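Local coordinates for protein caspase-3 (Porites astreoides, PDB 6WI4) that probably cleaves target proteins after aspartate as a cysteine protease of the caspase family, consistent with a part in coral apoptosis, at residues Asp114-Phe125 against Val141-Tyr149. Residues are numbered along the deposited sequence; the frame is centred on the assembly and turned at random.
Sequences DCTTLVGKPKMF and VPAEADFVY
The F147 ring carries the aliphatic end of K123 on one face: CE of K123 stands 3.4 Å above the ring plane, displaced from the ring centre, a CH-pi contact. At its edge, in plane, lie F125 CE1 and the carbonyl O of A143. F125 and F147 meet rim to rim, F125 CE1 being 3.6 Å from F147 CD2, with planes at 29°. Y149 extends the aromatic cluster obliquely, its CD2 beside F125 CB; helix 105-110 touches F125 and Y149 through T109. K123 CB and CD already lie along the F147 ring; chi3 (-89°) sets CE over its face, and chi4 (-75°) turns NZ to carbonyls of its own segment. K123 NZ gives bonds to L118 O (2.8 Å), standing above that carbonyl's plane, to K121 O, in its carbonyl plane, and to a water. Underneath runs the parallel pairing of strands 123-128 and 147-151, neighbours in the central sheet of the caspase fold: K123 N gives to D146 O (2.8 Å), V148 N to K123 O, and F125 N to V148 O (2.9 Å). On the sheet face away from the rings, M124 CG packs 3.5 Å from V148 CG1. Ahead of the strands, D146 OD2 approaches G120 CA, and the water ties D146 OD2 (2.6 Å) to K123 NZ, G120 N and A145 O. D146 and K123 are thus linked through water, not by a direct salt bridge, while R223 and Y4 hold D146 OD1. Farther out, the V119 and V141 side chains run by one another in opposite senses, V119 CG1 4.0 Å from V141 CB.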
loop_
_atom_site.group_PDB
_atom_site.type_symbol
_atom_site.label_atom_id
_atom_site.label_comp_id
_atom_site.label_asym_id
_atom_site.label_seq_id
_atom_site.Cartn_x
_atom_site.Cartn_y
_atom_site.Cartn_z
ATOM N N ASP A 114 -5.980 -2.801 18.179
ATOM C CA ASP A 114 -6.968 -3.122 19.202
ATOM C C ASP A 114 -8.347 -3.358 18.600
ATOM O O ASP A 114 -9.360 -3.163 19.281
ATOM C CB ASP A 114 -7.030 -2.006 20.246
ATOM C CG ASP A 114 -5.671 -1.688 20.838
ATOM O OD1 ASP A 114 -5.043 -2.606 21.410
ATOM O OD2 ASP A 114 -5.227 -0.524 20.721
ATOM N N CYS A 115 -8.412 -3.754 17.332
ATOM C CA CYS A 115 -9.682 -4.078 16.690
ATOM C C CYS A 115 -9.882 -5.575 16.899
ATOM O O CYS A 115 -9.232 -6.403 16.255
ATOM C CB CYS A 115 -9.667 -3.660 15.220
ATOM S SG CYS A 115 -10.913 -4.390 14.109
ATOM N N THR A 116 -10.779 -5.927 17.827
ATOM C CA THR A 116 -10.800 -7.283 18.368
ATOM C C THR A 116 -11.119 -8.320 17.300
ATOM O O THR A 116 -10.587 -9.439 17.336
ATOM C CB THR A 116 -11.807 -7.366 19.518
ATOM O OG1 THR A 116 -13.116 -7.067 19.025
ATOM C CG2 THR A 116 -11.449 -6.373 20.600
ATOM N N THR A 117 -11.973 -7.971 16.334
ATOM C CA THR A 117 -12.390 -8.941 15.333
ATOM C C THR A 117 -11.366 -9.126 14.217
ATOM O O THR A 117 -11.605 -9.932 13.314
ATOM C CB THR A 117 -13.752 -8.559 14.740
ATOM O OG1 THR A 117 -13.729 -7.207 14.264
ATOM C CG2 THR A 117 -14.841 -8.699 15.801
ATOM N N LEU A 118 -10.229 -8.434 14.271
ATOM C CA LEU A 118 -9.115 -8.721 13.375
ATOM C C LEU A 118 -7.945 -9.395 14.077
ATOM O O LEU A 118 -6.918 -9.641 13.437
ATOM C CB LEU A 118 -8.621 -7.438 12.693
ATOM C CG LEU A 118 -9.529 -6.926 11.570
ATOM C CD1 LEU A 118 -9.025 -5.591 11.046
ATOM C CD2 LEU A 118 -9.650 -7.941 10.457
ATOM N N VAL A 119 -8.050 -9.685 15.374
ATOM C CA VAL A 119 -6.946 -10.356 16.056
ATOM C C VAL A 119 -6.719 -11.718 15.417
ATOM O O VAL A 119 -7.664 -12.468 15.145
ATOM C CB VAL A 119 -7.230 -10.463 17.561
ATOM C CG1 VAL A 119 -6.195 -11.360 18.249
ATOM C CG2 VAL A 119 -7.216 -9.075 18.186
ATOM N N GLY A 120 -5.451 -12.029 15.141
ATOM C CA GLY A 120 -5.082 -13.264 14.493
ATOM C C GLY A 120 -5.198 -13.250 12.988
ATOM O O GLY A 120 -4.830 -14.238 12.344
ATOM N N LYS A 121 -5.705 -12.167 12.406
ATOM C CA LYS A 121 -5.958 -12.101 10.974
ATOM C C LYS A 121 -4.985 -11.141 10.295
ATOM O O LYS A 121 -4.593 -10.127 10.879
ATOM C CB LYS A 121 -7.394 -11.638 10.698
ATOM C CG LYS A 121 -8.445 -12.604 11.250
ATOM C CD LYS A 121 -9.856 -12.066 11.087
ATOM C CE LYS A 121 -10.862 -13.054 11.687
ATOM N NZ LYS A 121 -12.237 -12.468 11.738
ATOM N N PRO A 122 -4.585 -11.434 9.057
ATOM C CA PRO A 122 -3.626 -10.561 8.368
ATOM C C PRO A 122 -4.205 -9.182 8.101
ATOM O O PRO A 122 -5.332 -9.036 7.616
ATOM C CB PRO A 122 -3.313 -11.317 7.072
ATOM C CG PRO A 122 -4.367 -12.359 6.942
ATOM C CD PRO A 122 -4.875 -12.667 8.307
ATOM N N LYS A 123 -3.412 -8.168 8.431
ATOM C CA LYS A 123 -3.745 -6.764 8.216
ATOM C C LYS A 123 -2.675 -6.205 7.302
ATOM O O LYS A 123 -1.538 -5.992 7.736
ATOM C CB LYS A 123 -3.803 -6.011 9.544
ATOM C CG LYS A 123 -4.865 -6.588 10.499
ATOM C CD LYS A 123 -4.658 -6.147 11.937
ATOM C CE LYS A 123 -3.738 -7.092 12.726
ATOM N NZ LYS A 123 -4.412 -8.369 13.119
ATOM N N MET A 124 -3.031 -5.997 6.042
ATOM C CA MET A 124 -2.080 -5.633 4.998
ATOM C C MET A 124 -2.197 -4.151 4.687
ATOM O O MET A 124 -3.294 -3.662 4.409
ATOM C CB MET A 124 -2.335 -6.443 3.733
ATOM C CG MET A 124 -2.148 -7.936 3.905
ATOM S SD MET A 124 -2.880 -8.853 2.539
ATOM C CE MET A 124 -4.479 -9.246 3.253
ATOM N N PHE A 125 -1.068 -3.451 4.691
ATOM C CA PHE A 125 -1.018 -2.042 4.326
ATOM C C PHE A 125 -0.088 -1.869 3.134
ATOM O O PHE A 125 1.033 -2.388 3.144
ATOM C CB PHE A 125 -0.542 -1.204 5.512
ATOM C CG PHE A 125 -1.554 -1.098 6.596
ATOM C CD1 PHE A 125 -1.815 -2.173 7.425
ATOM C CD2 PHE A 125 -2.282 0.065 6.765
ATOM C CE1 PHE A 125 -2.775 -2.083 8.420
ATOM C CE2 PHE A 125 -3.239 0.156 7.749
ATOM C CZ PHE A 125 -3.481 -0.920 8.580
ATOM N N VAL A 141 -3.089 -13.799 20.762
ATOM C CA VAL A 141 -2.179 -13.235 19.759
ATOM C C VAL A 141 -1.916 -11.774 20.107
ATOM O O VAL A 141 -2.876 -11.016 20.318
ATOM C CB VAL A 141 -2.768 -13.364 18.358
ATOM C CG1 VAL A 141 -1.847 -12.689 17.347
ATOM C CG2 VAL A 141 -2.989 -14.832 17.993
ATOM N N PRO A 142 -0.660 -11.341 20.172
ATOM C CA PRO A 142 -0.374 -9.958 20.566
ATOM C C PRO A 142 -0.899 -8.952 19.553
ATOM O O PRO A 142 -1.130 -9.258 18.379
ATOM C CB PRO A 142 1.153 -9.915 20.645
ATOM C CG PRO A 142 1.575 -11.343 20.798
ATOM C CD PRO A 142 0.565 -12.142 20.040
ATOM N N ALA A 143 -1.055 -7.719 20.040
ATOM C CA ALA A 143 -1.779 -6.697 19.291
ATOM C C ALA A 143 -1.077 -6.340 17.986
ATOM O O ALA A 143 -1.738 -6.139 16.955
ATOM C CB ALA A 143 -1.952 -5.450 20.155
ATOM N N GLU A 144 0.250 -6.221 18.017
ATOM C CA GLU A 144 1.009 -5.801 16.845
ATOM C C GLU A 144 1.285 -6.939 15.872
ATOM O O GLU A 144 1.910 -6.695 14.838
ATOM C CB GLU A 144 2.346 -5.162 17.257
ATOM C CG GLU A 144 2.223 -3.853 18.042
ATOM C CD GLU A 144 1.859 -2.654 17.180
ATOM O OE1 GLU A 144 1.821 -2.793 15.940
ATOM O OE2 GLU A 144 1.629 -1.558 17.746
ATOM N N ALA A 145 0.857 -8.164 16.161
ATOM C CA ALA A 145 1.131 -9.259 15.244
ATOM C C ALA A 145 0.207 -9.228 14.022
ATOM O O ALA A 145 -0.881 -8.640 14.031
ATOM C CB ALA A 145 0.992 -10.612 15.949
ATOM N N ASP A 146 0.673 -9.879 12.953
ATOM C CA ASP A 146 -0.099 -10.175 11.747
ATOM C C ASP A 146 -0.328 -8.946 10.875
ATOM O O ASP A 146 -1.151 -8.987 9.956
ATOM C CB ASP A 146 -1.439 -10.854 12.078
ATOM C CG ASP A 146 -1.270 -12.046 13.000
ATOM O OD1 ASP A 146 -0.408 -12.904 12.710
ATOM O OD2 ASP A 146 -1.987 -12.113 14.015
ATOM N N PHE A 147 0.414 -7.872 11.107
ATOM C CA PHE A 147 0.514 -6.764 10.167
ATOM C C PHE A 147 1.620 -7.031 9.154
ATOM O O PHE A 147 2.654 -7.622 9.477
ATOM C CB PHE A 147 0.840 -5.449 10.876
ATOM C CG PHE A 147 -0.294 -4.851 11.661
ATOM C CD1 PHE A 147 -0.515 -5.222 12.974
ATOM C CD2 PHE A 147 -1.105 -3.886 11.088
ATOM C CE1 PHE A 147 -1.530 -4.658 13.703
ATOM C CE2 PHE A 147 -2.125 -3.315 11.807
ATOM C CZ PHE A 147 -2.345 -3.699 13.116
ATOM N N VAL A 148 1.412 -6.553 7.931
ATOM C CA VAL A 148 2.481 -6.483 6.942
ATOM C C VAL A 148 2.339 -5.154 6.216
ATOM O O VAL A 148 1.229 -4.762 5.838
ATOM C CB VAL A 148 2.473 -7.686 5.973
ATOM C CG1 VAL A 148 1.136 -7.846 5.243
ATOM C CG2 VAL A 148 3.627 -7.578 5.002
ATOM N N TYR A 149 3.447 -4.428 6.084
ATOM C CA TYR A 149 3.443 -3.081 5.525
ATOM C C TYR A 149 4.318 -3.110 4.284
ATOM O O TYR A 149 5.541 -3.279 4.384
ATOM C CB TYR A 149 3.947 -2.049 6.536
ATOM C CG TYR A 149 3.321 -2.133 7.918
ATOM C CD1 TYR A 149 3.887 -2.925 8.903
ATOM C CD2 TYR A 149 2.176 -1.409 8.239
ATOM C CE1 TYR A 149 3.338 -2.996 10.182
ATOM C CE2 TYR A 149 1.618 -1.491 9.512
ATOM C CZ TYR A 149 2.208 -2.274 10.475
ATOM O OH TYR A 149 1.677 -2.354 11.752
HETATM O O HOH W 1 -3.316 -10.190 15.226
#